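Local coordinates for protein oxidase/hydroxylase (PDB 4XCB) that probably acts as a metal- and 2-oxoglutarate-dependent oxygenase of the phytanoyl-CoA dioxygenase family, and binds hygromycin B beside its metal site, at residues 156-161 and 189-194; 161-166 and 205-210. All blocks are in the same frame, centred on the assembly; numbering follows the deposited sequence.

Interaction 1. Residues 156-161 and 189-194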
# COMPACT_ATOMS: atom_id res chain seq x y z
N PHE A 156 -23.47 -10.51 16.45
CA PHE A 156 -22.27 -10.35 15.64
C PHE A 156 -21.28 -9.50 16.42
O PHE A 156 -21.67 -8.52 17.08
CB PHE A 156 -22.65 -9.71 14.31
CG PHE A 156 -21.50 -9.51 13.37
CD1 PHE A 156 -20.72 -8.37 13.44
CD2 PHE A 156 -21.25 -10.44 12.37
CE1 PHE A 156 -19.68 -8.18 12.56
CE2 PHE A 156 -20.22 -10.25 11.48
CZ PHE A 156 -19.43 -9.12 11.57
N CYS A 157 -20.01 -9.88 16.39
CA CYS A 157 -18.97 -9.05 16.98
C CYS A 157 -17.73 -9.07 16.10
O CYS A 157 -17.52 -9.99 15.31
CB CYS A 157 -18.63 -9.50 18.41
SG CYS A 157 -18.15 -11.20 18.65
N TYR A 158 -16.91 -8.05 16.26
CA TYR A 158 -15.75 -7.87 15.40
C TYR A 158 -14.63 -7.15 16.15
O TYR A 158 -14.88 -6.37 17.09
CB TYR A 158 -16.12 -7.08 14.14
CG TYR A 158 -16.54 -5.68 14.46
CD1 TYR A 158 -17.82 -5.41 14.96
CD2 TYR A 158 -15.65 -4.61 14.35
CE1 TYR A 158 -18.20 -4.14 15.29
CE2 TYR A 158 -16.03 -3.33 14.68
CZ TYR A 158 -17.31 -3.10 15.16
OH TYR A 158 -17.71 -1.83 15.50
N VAL A 159 -13.41 -7.38 15.72
CA VAL A 159 -12.28 -6.65 16.27
C VAL A 159 -12.05 -5.39 15.45
O VAL A 159 -11.80 -5.47 14.25
CB VAL A 159 -11.03 -7.54 16.32
CG1 VAL A 159 -9.78 -6.74 16.78
CG2 VAL A 159 -11.30 -8.77 17.19
N GLN A 160 -12.13 -4.22 16.09
CA GLN A 160 -12.03 -2.95 15.39
C GLN A 160 -10.79 -2.85 14.51
O GLN A 160 -9.68 -3.12 14.98
CB GLN A 160 -12.03 -1.82 16.42
CG GLN A 160 -12.13 -0.45 15.82
CD GLN A 160 -11.90 0.66 16.83
OE1 GLN A 160 -11.44 1.74 16.49
NE2 GLN A 160 -12.22 0.38 18.10
N GLY A 161 -10.98 -2.48 13.25
CA GLY A 161 -9.87 -2.28 12.33
C GLY A 161 -9.09 -3.53 11.94
O GLY A 161 -8.03 -3.43 11.30
N THR A 189 -10.92 -3.97 22.03
CA THR A 189 -11.44 -3.46 20.76
C THR A 189 -12.46 -4.40 20.11
O THR A 189 -12.79 -4.25 18.93
CB THR A 189 -10.30 -3.21 19.77
OG1 THR A 189 -9.64 -4.45 19.47
CG2 THR A 189 -9.30 -2.22 20.35
N LEU A 190 -12.96 -5.36 20.87
CA LEU A 190 -14.06 -6.20 20.39
C LEU A 190 -15.40 -5.49 20.61
O LEU A 190 -15.75 -5.13 21.74
CB LEU A 190 -14.04 -7.55 21.09
CG LEU A 190 -15.05 -8.58 20.58
CD1 LEU A 190 -14.72 -8.98 19.16
CD2 LEU A 190 -15.03 -9.78 21.50
N SER A 191 -16.14 -5.30 19.52
CA SER A 191 -17.39 -4.56 19.55
C SER A 191 -18.53 -5.42 19.03
O SER A 191 -18.31 -6.36 18.26
CB SER A 191 -17.29 -3.28 18.73
OG SER A 191 -16.34 -2.40 19.29
N ASP A 192 -19.74 -5.08 19.44
CA ASP A 192 -20.94 -5.81 19.05
C ASP A 192 -21.78 -5.02 18.07
O ASP A 192 -21.77 -3.78 18.07
CB ASP A 192 -21.79 -6.14 20.28
CG ASP A 192 -21.09 -7.06 21.24
OD1 ASP A 192 -21.06 -8.27 20.96
OD2 ASP A 192 -20.57 -6.59 22.28
N VAL A 193 -22.53 -5.75 17.24
CA VAL A 193 -23.41 -5.16 16.25
C VAL A 193 -24.80 -5.75 16.39
O VAL A 193 -24.96 -6.97 16.38
CB VAL A 193 -22.92 -5.42 14.81
CG1 VAL A 193 -23.91 -4.85 13.80
CG2 VAL A 193 -21.54 -4.84 14.60
N PHE A 194 -25.80 -4.89 16.52
CA PHE A 194 -27.17 -5.36 16.70
C PHE A 194 -27.96 -5.14 15.42
O PHE A 194 -27.74 -4.17 14.71
CB PHE A 194 -27.81 -4.65 17.89
CG PHE A 194 -26.99 -4.77 19.13
CD1 PHE A 194 -26.61 -6.02 19.60
CD2 PHE A 194 -26.55 -3.64 19.80
CE1 PHE A 194 -25.83 -6.15 20.73
CE2 PHE A 194 -25.77 -3.76 20.94
CZ PHE A 194 -25.41 -5.02 21.41
O HOH W 1 -25.92 -9.25 15.38
O HOH W 2 -20.36 -1.79 16.68
O HOH W 3 -8.40 -3.58 17.21

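Interaction 2. Residues 161-166 and 205-210. With NI (nickel (II) ion), chain E.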
# COMPACT_ATOMS: atom_id res chain seq x y z
N GLY A 161 -10.98 -2.48 13.25
CA GLY A 161 -9.87 -2.28 12.33
C GLY A 161 -9.09 -3.53 11.94
O GLY A 161 -8.03 -3.43 11.30
N SER A 162 -9.61 -4.70 12.29
CA SER A 162 -8.88 -5.94 12.04
C SER A 162 -8.79 -6.27 10.56
O SER A 162 -7.98 -7.10 10.16
CB SER A 162 -9.53 -7.11 12.77
OG SER A 162 -10.92 -7.13 12.54
N HIS A 163 -9.62 -5.62 9.75
CA HIS A 163 -9.59 -5.86 8.30
C HIS A 163 -8.37 -5.20 7.66
O HIS A 163 -7.98 -5.52 6.52
CB HIS A 163 -10.89 -5.36 7.64
CG HIS A 163 -11.11 -3.89 7.78
ND1 HIS A 163 -10.97 -3.23 8.99
CD2 HIS A 163 -11.44 -2.94 6.87
CE1 HIS A 163 -11.21 -1.94 8.81
NE2 HIS A 163 -11.51 -1.74 7.54
N LYS A 164 -7.72 -4.29 8.39
CA LYS A 164 -6.52 -3.65 7.86
C LYS A 164 -5.32 -3.86 8.80
O LYS A 164 -4.33 -3.14 8.71
CB LYS A 164 -6.75 -2.15 7.63
CG LYS A 164 -7.86 -1.83 6.63
CD LYS A 164 -7.96 -0.34 6.36
CE LYS A 164 -9.01 -0.01 5.30
NZ LYS A 164 -9.22 1.47 5.21
N ALA A 165 -5.43 -4.86 9.68
CA ALA A 165 -4.38 -5.16 10.65
C ALA A 165 -3.08 -5.55 9.96
O ALA A 165 -3.07 -6.32 8.99
CB ALA A 165 -4.83 -6.26 11.59
N ASN A 166 -1.97 -5.01 10.46
CA ASN A 166 -0.65 -5.40 9.96
C ASN A 166 0.06 -6.44 10.83
O ASN A 166 1.07 -7.02 10.43
CB ASN A 166 0.27 -4.19 9.82
CG ASN A 166 -0.14 -3.29 8.68
OD1 ASN A 166 -0.13 -3.70 7.51
ND2 ASN A 166 -0.44 -2.03 9.01
N GLU A 205 -14.56 -9.86 4.20
CA GLU A 205 -14.16 -11.07 4.93
C GLU A 205 -12.76 -10.94 5.52
O GLU A 205 -12.32 -11.80 6.29
CB GLU A 205 -14.27 -12.30 4.02
CG GLU A 205 -15.72 -12.82 3.93
CD GLU A 205 -16.22 -13.36 5.26
OE1 GLU A 205 -15.57 -14.27 5.83
OE2 GLU A 205 -17.27 -12.88 5.75
N ALA A 206 -12.08 -9.85 5.22
CA ALA A 206 -10.81 -9.55 5.90
C ALA A 206 -11.01 -9.19 7.37
O ALA A 206 -10.08 -9.32 8.17
CB ALA A 206 -10.09 -8.42 5.18
N LEU A 207 -12.22 -8.76 7.73
CA LEU A 207 -12.51 -8.36 9.11
C LEU A 207 -12.47 -9.58 10.02
O LEU A 207 -12.98 -10.62 9.68
CB LEU A 207 -13.87 -7.68 9.18
CG LEU A 207 -14.23 -7.06 10.52
CD1 LEU A 207 -13.34 -5.85 10.77
CD2 LEU A 207 -15.68 -6.65 10.47
N MET A 208 -11.86 -9.45 11.20
CA MET A 208 -11.89 -10.53 12.17
C MET A 208 -13.17 -10.41 12.95
O MET A 208 -13.39 -9.39 13.59
CB MET A 208 -10.70 -10.48 13.12
CG MET A 208 -10.73 -11.62 14.13
SD MET A 208 -9.32 -11.59 15.26
CE MET A 208 -7.99 -11.95 14.12
N HIS A 209 -14.01 -11.44 12.87
CA HIS A 209 -15.36 -11.34 13.38
C HIS A 209 -15.88 -12.70 13.85
O HIS A 209 -15.27 -13.74 13.61
CB HIS A 209 -16.28 -10.78 12.30
CG HIS A 209 -16.42 -11.70 11.13
ND1 HIS A 209 -15.45 -11.81 10.15
CD2 HIS A 209 -17.38 -12.59 10.81
CE1 HIS A 209 -15.83 -12.72 9.27
NE2 HIS A 209 -17.00 -13.21 9.65
N GLY A 210 -17.02 -12.67 14.52
CA GLY A 210 -17.66 -13.89 14.98
C GLY A 210 -18.95 -13.48 15.64
O GLY A 210 -19.51 -12.44 15.31
NI NI E . -17.79 -15.10 9.20
O HOH W 4 -18.98 -14.12 7.51
O HOH W 5 -16.62 -15.60 7.64

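Interaction 1. Residues 156-161 and 189-194
The ring of Tyr158 lies across the side chains of Ser191 and Val193 on the neighbouring antiparallel strand, its CE1 3.5 Å from Val193 CG2 and its CZ 3.6 Å from Ser191 CB. With CG set between the backbone N and the carbonyl carbon (chi1 65°), the ring swings over the partner strand, and its OH is hydrogen-bonded to a water that in turn donates to Asp192 O. Replacing Tyr158 with an alanine would probably open a gap beside Val193 CG2 and leave that water without its phenolic partner. On the same face Phe156 runs alongside Val193, CD1 to CG2 3.8 Å. Leu190 holds the other face: its CD1 lies 3.3 Å from Tyr158 O and packs against Cys157 CB and Val159 CG2. Tyr158 and Ser191 form a hydrogen-bonded pair; of its two bonds, the one from Ser191 N to Tyr158 O is the straighter (170°). Past the strand, Gln160 N continues the ladder to Thr189 O at 2.9 Å, and a water joins Gln160 O to Thr189 OG1. Asp192 turns its carboxylate to Arg212 in a salt bridge. Strand 190-193 is an outer strand, within this chain, of the four-stranded antiparallel sheet of the double-stranded beta helix; strand 156-159 lies between it and 209-211, with Phe20 of strand 20-23 against Tyr158 and Val193, and Leu201 and Leu203 of strand 200-204 against Phe156.

Interaction 2. Residues 161-166 and 205-210
The imidazole of His163 meets Leu207 CD1 obliquely, ND1 to CD1 4.0 Å, while Lys164 CG sits over the centre of one ring face and Gly161 CA lies in plane at the edge. The other flat group, the ring of His209, has Glu205 OE1 and the carbonyl carbon of Leu207 at its edge. His209 and Glu205 belong to the metal site of the double-stranded beta helix, here occupied by nickel, with His105 as the second histidine. His209 NE2 binds the metal at 2.1 Å. At the far side of the ring ND1 donates to Leu207 O, 2.8 Å away; the oxygen lies in the ring plane, although the donor stands above the carbonyl plane. Held at NE2 by the metal and at ND1 by this bond, the imidazole has little freedom to rotate. The carboxylate of Glu205 does not touch nickel directly; two metal-bound waters stand between, one donating to OE1 and the other to OE2. Next to Glu205 in the chain, Ala206 packs its CB on His163 CB, and His163 CA approaches Ala206 O in a CH···O contact. His163 NE2 bonds to Asp16 O, but ND1 is buried without a polar partner. Ser162 OG, which also bonds to Val159 O, accepts from Met208 N at 2.8 Å with an N-H···O angle of 154°.

In the fold
Gly161 is common to both interactions, whose centres lie 10 Å apart and whose segments alternate along the chain. Strand 156-159 of interaction 1 runs beside the strand bearing His209 in interaction 2: Cys157 N lies 2.8 Å from Gly210 O and Val159 N 2.9 Å from Met208 O, both probable hydrogen bonds. The sheet therefore leads inward from strand 190-193 to the metal ligand. Phe156 ties interaction 1 to the active site more directly, its side chain about 4 Å from both that of His209 and the bound 2-oxoglutarate, and about 6 Å from nickel, nearest atoms in each case. Glu205, in interaction 2, touches the bound hygromycin B variant. Both interactions also reach the second subunit.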